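Local coordinates for protein putative mandelate racemase (Zymomonas mobilis, PDB 2OX4) that binds magnesium in an enolase-superfamily barrel and is probably a lyase or dehydratase of the mandelate racemase group, its exact reaction being uncertain, at residues Tyr240-Thr245 and Gly266-Ser271; Leu276-Leu279 and Ser283-Val286; Pro289-Gly292 and Gly296-Glu299. All blocks are in the same frame, centred on the assembly; numbering follows the deposited sequence.

All three contacts are buried and belong to the barrel domain of the enolase superfamily, yet their chemistry changes with their place in it. Contact 1 (240-245 with 266-271) joins the C-terminal ends of two neighbouring strands and is almost wholly ionic, built of carboxylates, one arginine, waters and magnesium. Contact 2 (276-279 with 283-286), about 10 Å away centre to centre, closes the turn from helix 271-280 to the next strand with one backbone bond and apolar packing; Ile269 of contact 1 touches its Phe278 and Ile284. Contact 3 (289-292 with 296-299) begins the following helical part, pairing leucine with phenylalanine, and meets contact 1 where Ser271 packs on Glu299.

Contact 1: residues Tyr240-Thr245 and Gly266-Ser271; sequences YEEINT and GERIYS. With MG (magnesium ion), chain O.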
loop_
_atom_site.group_PDB
_atom_site.type_symbol
_atom_site.label_atom_id
_atom_site.label_comp_id
_atom_site.label_asym_id
_atom_site.label_seq_id
_atom_site.Cartn_x
_atom_site.Cartn_y
_atom_site.Cartn_z
ATOM N N TYR C 240 -9.121 13.194 23.314
ATOM C CA TYR C 240 -7.760 13.169 23.845
ATOM C C TYR C 240 -6.957 14.010 22.868
ATOM O O TYR C 240 -6.801 13.628 21.693
ATOM C CB TYR C 240 -7.293 11.703 23.823
ATOM C CG TYR C 240 -5.996 11.344 24.539
ATOM C CD1 TYR C 240 -5.509 12.091 25.614
ATOM C CD2 TYR C 240 -5.285 10.197 24.151
ATOM C CE1 TYR C 240 -4.309 11.716 26.270
ATOM C CE2 TYR C 240 -4.105 9.819 24.786
ATOM C CZ TYR C 240 -3.625 10.578 25.841
ATOM O OH TYR C 240 -2.467 10.184 26.462
ATOM N N GLU C 241 -6.492 15.166 23.338
ATOM C CA GLU C 241 -6.067 16.275 22.467
ATOM C C GLU C 241 -4.545 16.465 22.451
ATOM O O GLU C 241 -3.893 16.450 23.509
ATOM C CB GLU C 241 -6.756 17.591 22.886
ATOM C CG GLU C 241 -6.104 18.837 22.284
ATOM C CD GLU C 241 -6.797 20.144 22.645
ATOM O OE1 GLU C 241 -7.933 20.100 23.158
ATOM O OE2 GLU C 241 -6.201 21.223 22.393
ATOM N N GLU C 242 -3.998 16.670 21.245
ATOM C CA GLU C 242 -2.584 16.998 21.029
ATOM C C GLU C 242 -1.629 16.062 21.766
ATOM O O GLU C 242 -0.882 16.474 22.655
ATOM C CB GLU C 242 -2.292 18.463 21.346
ATOM C CG GLU C 242 -2.731 19.444 20.246
ATOM C CD GLU C 242 -1.698 20.543 20.025
ATOM O OE1 GLU C 242 -1.514 21.364 20.946
ATOM O OE2 GLU C 242 -1.072 20.587 18.939
ATOM N N ILE C 243 -1.656 14.791 21.383
ATOM C CA ILE C 243 -0.951 13.772 22.150
ATOM C C ILE C 243 0.520 13.619 21.736
ATOM O O ILE C 243 1.283 12.899 22.379
ATOM C CB ILE C 243 -1.680 12.437 22.070
ATOM C CG1 ILE C 243 -1.603 11.864 20.642
ATOM C CG2 ILE C 243 -3.150 12.615 22.504
ATOM C CD1 ILE C 243 -2.096 10.425 20.538
ATOM N N ASN C 244 0.912 14.296 20.659
ATOM C CA ASN C 244 2.308 14.275 20.217
ATOM C C ASN C 244 2.663 15.496 19.357
ATOM O O ASN C 244 1.941 16.498 19.352
ATOM C CB ASN C 244 2.622 12.954 19.497
ATOM C CG ASN C 244 1.980 12.870 18.119
ATOM O OD1 ASN C 244 1.012 13.571 17.828
ATOM N ND2 ASN C 244 2.537 12.023 17.261
ATOM N N THR C 245 3.784 15.423 18.651
ATOM C CA THR C 245 4.167 16.492 17.730
ATOM C C THR C 245 3.466 16.257 16.377
ATOM O O THR C 245 3.522 15.145 15.841
ATOM C CB THR C 245 5.702 16.538 17.591
ATOM O OG1 THR C 245 6.275 16.895 18.860
ATOM C CG2 THR C 245 6.140 17.551 16.531
ATOM N N GLY C 266 -5.394 20.216 16.144
ATOM C CA GLY C 266 -5.579 21.194 15.094
ATOM C C GLY C 266 -4.969 22.546 15.317
ATOM O O GLY C 266 -4.784 23.277 14.359
ATOM N N GLU C 267 -4.693 22.913 16.570
ATOM C CA GLU C 267 -4.196 24.266 16.811
ATOM C C GLU C 267 -2.800 24.462 16.237
ATOM O O GLU C 267 -2.392 25.590 15.991
ATOM C CB GLU C 267 -4.223 24.627 18.296
ATOM C CG GLU C 267 -3.209 23.874 19.145
ATOM C CD GLU C 267 -3.537 23.997 20.608
ATOM O OE1 GLU C 267 -4.420 23.246 21.075
ATOM O OE2 GLU C 267 -2.931 24.858 21.278
ATOM N N ARG C 268 -2.073 23.362 16.013
ATOM C CA ARG C 268 -0.771 23.454 15.348
ATOM C C ARG C 268 -0.755 22.768 13.967
ATOM O O ARG C 268 0.262 22.217 13.527
ATOM C CB ARG C 268 0.329 22.929 16.280
ATOM C CG ARG C 268 0.726 23.952 17.344
ATOM C CD ARG C 268 1.812 23.414 18.257
ATOM N NE ARG C 268 1.259 22.490 19.247
ATOM C CZ ARG C 268 1.884 22.140 20.362
ATOM N NH1 ARG C 268 3.095 22.632 20.627
ATOM N NH2 ARG C 268 1.291 21.308 21.212
ATOM N N ILE C 269 -1.910 22.794 13.299
ATOM C CA ILE C 269 -2.043 22.281 11.925
ATOM C C ILE C 269 -2.748 23.386 11.130
ATOM O O ILE C 269 -3.743 23.953 11.591
ATOM C CB ILE C 269 -2.897 20.973 11.877
ATOM C CG1 ILE C 269 -2.340 19.888 12.828
ATOM C CG2 ILE C 269 -2.986 20.441 10.454
ATOM C CD1 ILE C 269 -3.240 18.648 13.019
ATOM N N TYR C 270 -2.224 23.711 9.951
ATOM C CA TYR C 270 -2.659 24.934 9.260
ATOM C C TYR C 270 -3.020 24.641 7.818
ATOM O O TYR C 270 -2.275 23.945 7.121
ATOM C CB TYR C 270 -1.574 26.023 9.315
ATOM C CG TYR C 270 -0.835 26.026 10.623
ATOM C CD1 TYR C 270 -1.461 26.465 11.790
ATOM C CD2 TYR C 270 0.478 25.544 10.707
ATOM C CE1 TYR C 270 -0.783 26.460 13.009
ATOM C CE2 TYR C 270 1.166 25.534 11.920
ATOM C CZ TYR C 270 0.521 25.997 13.063
ATOM O OH TYR C 270 1.190 25.979 14.264
ATOM N N SER C 271 -4.137 25.224 7.384
ATOM C CA SER C 271 -4.674 25.090 6.012
ATOM C C SER C 271 -5.182 23.689 5.659
ATOM O O SER C 271 -4.899 22.716 6.361
ATOM C CB SER C 271 -3.698 25.614 4.949
ATOM O OG SER C 271 -2.777 24.601 4.531
HETATM MG MG MG O . -4.876 22.692 23.063
HETATM O O HOH W 1 -2.281 20.407 16.576
HETATM O O HOH W 2 -2.980 21.556 22.950
HETATM O O HOH W 3 -3.538 24.469 23.862
HETATM O O HOH W 4 -6.371 24.099 23.483
#
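The carboxylates of Glu242 and Glu267 lie stacked, their planes only 11° apart, with Glu242 OE1 3.3 Å from Glu267 CD. At the guanidinium edge of Arg268 sits the Glu242 carboxylate, gripped side-on: Arg268 NE gives a bond of 3.0 Å to the syn lone pair of Glu242 OE2, and Arg268 NH2 reaches Glu242 OE1 at 2.8 Å from above the carboxylate plane. Those two planes stand 55° apart, so the salt bridge is twisted. Phe82 of a neighbouring subunit makes a cation-pi contact with Arg268, and its carbonyl O accepts a hydrogen bond from Arg268 NH1. This is the metal site of an enolase-superfamily barrel, where acidic residues at the C-terminal ends of successive strands hold magnesium. Glu241 OE2 and Glu267 OE1 each lie 2.1 Å from the ion, and Glu215 and three waters complete its shell. The Glu241 chain, with CG anti to the backbone N (chi1 165°), runs extended to bring OE2 to the metal, while Glu241 OE1 pairs with Lys166. Glutamate suits these places because its length spans from backbone to ion. The other oxygen of Glu267, OE2, accepts from one of these waters and from Tyr44 OH. In the second shell, Glu242 OE1 accepts from another magnesium-bound water at 2.5 Å, and Arg268 probably offsets some of the gathered negative charge.

Contact 2: residues Leu276-Leu279 and Ser283-Val286; sequences LPFL and SIDV
Phe278 and Ile284 make the tight side of this contact. The methyl CD1 of Ile284 is pressed against the root of the phenylalanine side chain, 3.5 Å from Phe278 CB and 3.6 Å from Phe278 CG, and it meets the ring obliquely. Ile284 CG1 lies anti to its carbonyl carbon (chi1 -59°), and the chain continues extended, which carries the terminal methyl to Phe278. A branched aliphatic residue suits this place, for it fills the angle between the ring and the backbone that bears it. Ser283 occupies the ring's edge: its OG lies near the ring plane, 3.5 Å from Phe278 CD1. A small side chain fits between the loop and the aromatic ring here.

A backbone bond supplies the direct polar link. Ser283 N donates to Phe278 O at 2.9 Å, with an N-H...O angle of 160° and the donor nearly in line with the C=O. The donor lies five positions after the acceptor, so this bond ties the end of the helix to the loop that leaves it. The looser side holds a single bridging water: it donates to Phe278 O at 3.1 Å and to Ile284 O at 2.6 Å, joining two carbonyls that do not meet directly. Phe278 O is therefore held by both an amide and a water.

The contact lies in the return of a beta-alpha unit of the barrel, where helix 271-280 gives way to strand 286-287. Leu252 of helix 250-258 packs on Phe278, Ser283 and Ile284, Ser265 of strand 263-265 touches Ile284, and Pro249 and Ile269 border the aromatic ring.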
loop_
_atom_site.group_PDB
_atom_site.type_symbol
_atom_site.label_atom_id
_atom_site.label_comp_id
_atom_site.label_asym_id
_atom_site.label_seq_id
_atom_site.Cartn_x
_atom_site.Cartn_y
_atom_site.Cartn_z
ATOM N N LEU C 276 -4.873 17.640 5.468
ATOM C CA LEU C 276 -4.993 16.565 4.478
ATOM C C LEU C 276 -4.438 15.195 4.915
ATOM O O LEU C 276 -5.179 14.221 4.893
ATOM C CB LEU C 276 -4.447 16.994 3.107
ATOM C CG LEU C 276 -4.393 15.883 2.039
ATOM C CD1 LEU C 276 -5.788 15.447 1.611
ATOM C CD2 LEU C 276 -3.568 16.326 0.831
ATOM N N PRO C 277 -3.155 15.115 5.320
ATOM C CA PRO C 277 -2.621 13.806 5.693
ATOM C C PRO C 277 -3.353 13.128 6.855
ATOM O O PRO C 277 -3.492 11.911 6.848
ATOM C CB PRO C 277 -1.179 14.120 6.102
ATOM C CG PRO C 277 -1.154 15.568 6.376
ATOM C CD PRO C 277 -2.116 16.159 5.422
ATOM N N PHE C 278 -3.804 13.914 7.834
ATOM C CA PHE C 278 -4.540 13.388 8.985
ATOM C C PHE C 278 -5.906 12.864 8.570
ATOM O O PHE C 278 -6.399 11.885 9.128
ATOM C CB PHE C 278 -4.704 14.474 10.054
ATOM C CG PHE C 278 -3.406 14.909 10.668
ATOM C CD1 PHE C 278 -2.832 14.178 11.719
ATOM C CD2 PHE C 278 -2.742 16.027 10.185
ATOM C CE1 PHE C 278 -1.613 14.565 12.271
ATOM C CE2 PHE C 278 -1.518 16.428 10.742
ATOM C CZ PHE C 278 -0.961 15.695 11.790
ATOM N N LEU C 279 -6.504 13.521 7.581
ATOM C CA LEU C 279 -7.769 13.067 7.003
ATOM C C LEU C 279 -7.600 11.805 6.139
ATOM O O LEU C 279 -8.375 10.856 6.264
ATOM C CB LEU C 279 -8.417 14.212 6.213
ATOM C CG LEU C 279 -8.897 15.420 7.042
ATOM C CD1 LEU C 279 -9.514 16.469 6.141
ATOM C CD2 LEU C 279 -9.877 15.025 8.155
ATOM N N SER C 283 -6.899 9.801 11.134
ATOM C CA SER C 283 -6.304 9.660 12.454
ATOM C C SER C 283 -6.848 10.647 13.495
ATOM O O SER C 283 -6.571 10.482 14.679
ATOM C CB SER C 283 -4.777 9.780 12.369
ATOM O OG SER C 283 -4.416 11.018 11.781
ATOM N N ILE C 284 -7.570 11.679 13.046
ATOM C CA ILE C 284 -8.184 12.688 13.955
ATOM C C ILE C 284 -9.709 12.554 13.890
ATOM O O ILE C 284 -10.304 12.577 12.796
ATOM C CB ILE C 284 -7.811 14.149 13.567
ATOM C CG1 ILE C 284 -6.291 14.371 13.602
ATOM C CG2 ILE C 284 -8.424 15.130 14.541
ATOM C CD1 ILE C 284 -5.867 15.764 13.136
ATOM N N ASP C 285 -10.336 12.416 15.059
ATOM C CA ASP C 285 -11.798 12.331 15.173
ATOM C C ASP C 285 -12.453 13.706 15.303
ATOM O O ASP C 285 -13.575 13.927 14.832
ATOM C CB ASP C 285 -12.154 11.442 16.371
ATOM C CG ASP C 285 -11.635 10.022 16.191
ATOM O OD1 ASP C 285 -10.665 9.646 16.882
ATOM O OD2 ASP C 285 -12.159 9.321 15.297
ATOM N N VAL C 286 -11.752 14.626 15.954
ATOM C CA VAL C 286 -12.264 15.985 16.158
ATOM C C VAL C 286 -11.133 16.932 15.818
ATOM O O VAL C 286 -10.107 16.947 16.498
ATOM C CB VAL C 286 -12.721 16.229 17.636
ATOM C CG1 VAL C 286 -13.192 17.693 17.829
ATOM C CG2 VAL C 286 -13.841 15.243 18.047
HETATM O O HOH W 5 -9.188 12.195 10.467
#

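Contact 3: residues Pro289-Gly292 and Gly296-Glu299; sequences PDLG and GFTE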
loop_
_atom_site.group_PDB
_atom_site.type_symbol
_atom_site.label_atom_id
_atom_site.label_comp_id
_atom_site.label_asym_id
_atom_site.label_seq_id
_atom_site.Cartn_x
_atom_site.Cartn_y
_atom_site.Cartn_z
ATOM N N PRO C 289 -8.997 23.362 14.211
ATOM C CA PRO C 289 -8.287 24.476 13.588
ATOM C C PRO C 289 -8.599 25.752 14.370
ATOM O O PRO C 289 -9.704 25.884 14.923
ATOM C CB PRO C 289 -8.921 24.556 12.193
ATOM C CG PRO C 289 -10.246 23.940 12.341
ATOM C CD PRO C 289 -10.087 22.860 13.357
ATOM N N ASP C 290 -7.622 26.643 14.449
ATOM C CA ASP C 290 -7.815 27.989 14.990
ATOM C C ASP C 290 -8.078 28.928 13.816
ATOM O O ASP C 290 -7.280 28.990 12.874
ATOM C CB ASP C 290 -6.542 28.408 15.750
ATOM C CG ASP C 290 -6.707 29.720 16.534
ATOM O OD1 ASP C 290 -7.087 30.746 15.944
ATOM O OD2 ASP C 290 -6.439 29.725 17.746
ATOM N N LEU C 291 -9.185 29.674 13.864
ATOM C CA LEU C 291 -9.458 30.695 12.831
ATOM C C LEU C 291 -8.257 31.625 12.572
ATOM O O LEU C 291 -7.994 31.982 11.433
ATOM C CB LEU C 291 -10.684 31.536 13.189
ATOM C CG LEU C 291 -12.081 31.077 12.768
ATOM C CD1 LEU C 291 -13.068 32.148 13.176
ATOM C CD2 LEU C 291 -12.180 30.869 11.283
ATOM N N GLY C 292 -7.524 31.973 13.627
ATOM C CA GLY C 292 -6.385 32.887 13.520
ATOM C C GLY C 292 -5.053 32.287 13.087
ATOM O O GLY C 292 -4.045 33.007 13.019
ATOM N N GLY C 296 -8.106 31.657 8.383
ATOM C CA GLY C 296 -9.262 32.568 8.452
ATOM C C GLY C 296 -10.572 31.839 8.223
ATOM O O GLY C 296 -10.591 30.602 8.099
ATOM N N PHE C 297 -11.672 32.591 8.162
ATOM C CA PHE C 297 -12.986 32.013 7.813
ATOM C C PHE C 297 -12.945 31.211 6.504
ATOM O O PHE C 297 -13.548 30.148 6.402
ATOM C CB PHE C 297 -14.034 33.110 7.630
ATOM C CG PHE C 297 -14.492 33.756 8.914
ATOM C CD1 PHE C 297 -14.254 35.111 9.139
ATOM C CD2 PHE C 297 -15.213 33.032 9.855
ATOM C CE1 PHE C 297 -14.702 35.734 10.297
ATOM C CE2 PHE C 297 -15.658 33.648 11.029
ATOM C CZ PHE C 297 -15.400 34.997 11.242
ATOM N N THR C 298 -12.246 31.757 5.512
ATOM C CA THR C 298 -12.209 31.176 4.163
ATOM C C THR C 298 -11.670 29.744 4.220
ATOM O O THR C 298 -12.268 28.799 3.669
ATOM C CB THR C 298 -11.362 32.065 3.225
ATOM O OG1 THR C 298 -12.002 33.339 3.091
ATOM C CG2 THR C 298 -11.211 31.433 1.830
ATOM N N GLU C 299 -10.560 29.579 4.924
ATOM C CA GLU C 299 -9.893 28.280 4.977
ATOM C C GLU C 299 -10.499 27.354 6.025
ATOM O O GLU C 299 -10.582 26.145 5.807
ATOM C CB GLU C 299 -8.388 28.454 5.200
ATOM C CG GLU C 299 -7.559 27.190 4.916
ATOM C CD GLU C 299 -7.344 26.919 3.437
ATOM O OE1 GLU C 299 -7.907 27.632 2.582
ATOM O OE2 GLU C 299 -6.580 25.978 3.121
#
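Leu291 and Phe297 approach at a slant, the forked end of the leucine reaching the CD2-CE2 bond of the ring. Leu291 CD1 comes to 3.7 Å from Phe297 CE2, oblique to the ring. The other methyl, CD2, turns to the backbone and lies 3.6 Å from both Gly296 O and Phe297 N, so CD1 serves the ring while CD2 mostly faces the main chain. With Phe297 CG anti to its carbonyl carbon (chi1 -73°), the ring swings back to Leu291 although its CB bond points away. Leucine suits this place because its two methyls can reach both the ring and the backbone.

Along the chain, the short, weakly bonded helix 291-294 leads into helix 296-309. Asp290 is the N-cap of the first: its OD1 accepts from Gly292 N at 2.7 Å through the anti lone pair, while its OD2 bonds to His317. Gly296 N gives Leu291 O a weak bond of 3.1 Å, its N-H...O angle only 129°, and Gly296 CA lies 3.3 Å from the same oxygen. The positive phi of Gly296 (85°) and its extended psi would push a side chain into the preceding carbonyl, which calls for glycine.

Ala327 and Ala331 of helix 322-333 and Ile100 of helix 89-110 touch both Leu291 and Phe297. The chemistry is thus chiefly apolar, which suggests that side-chain packing, more than the weak backbone bond, holds the two helices together.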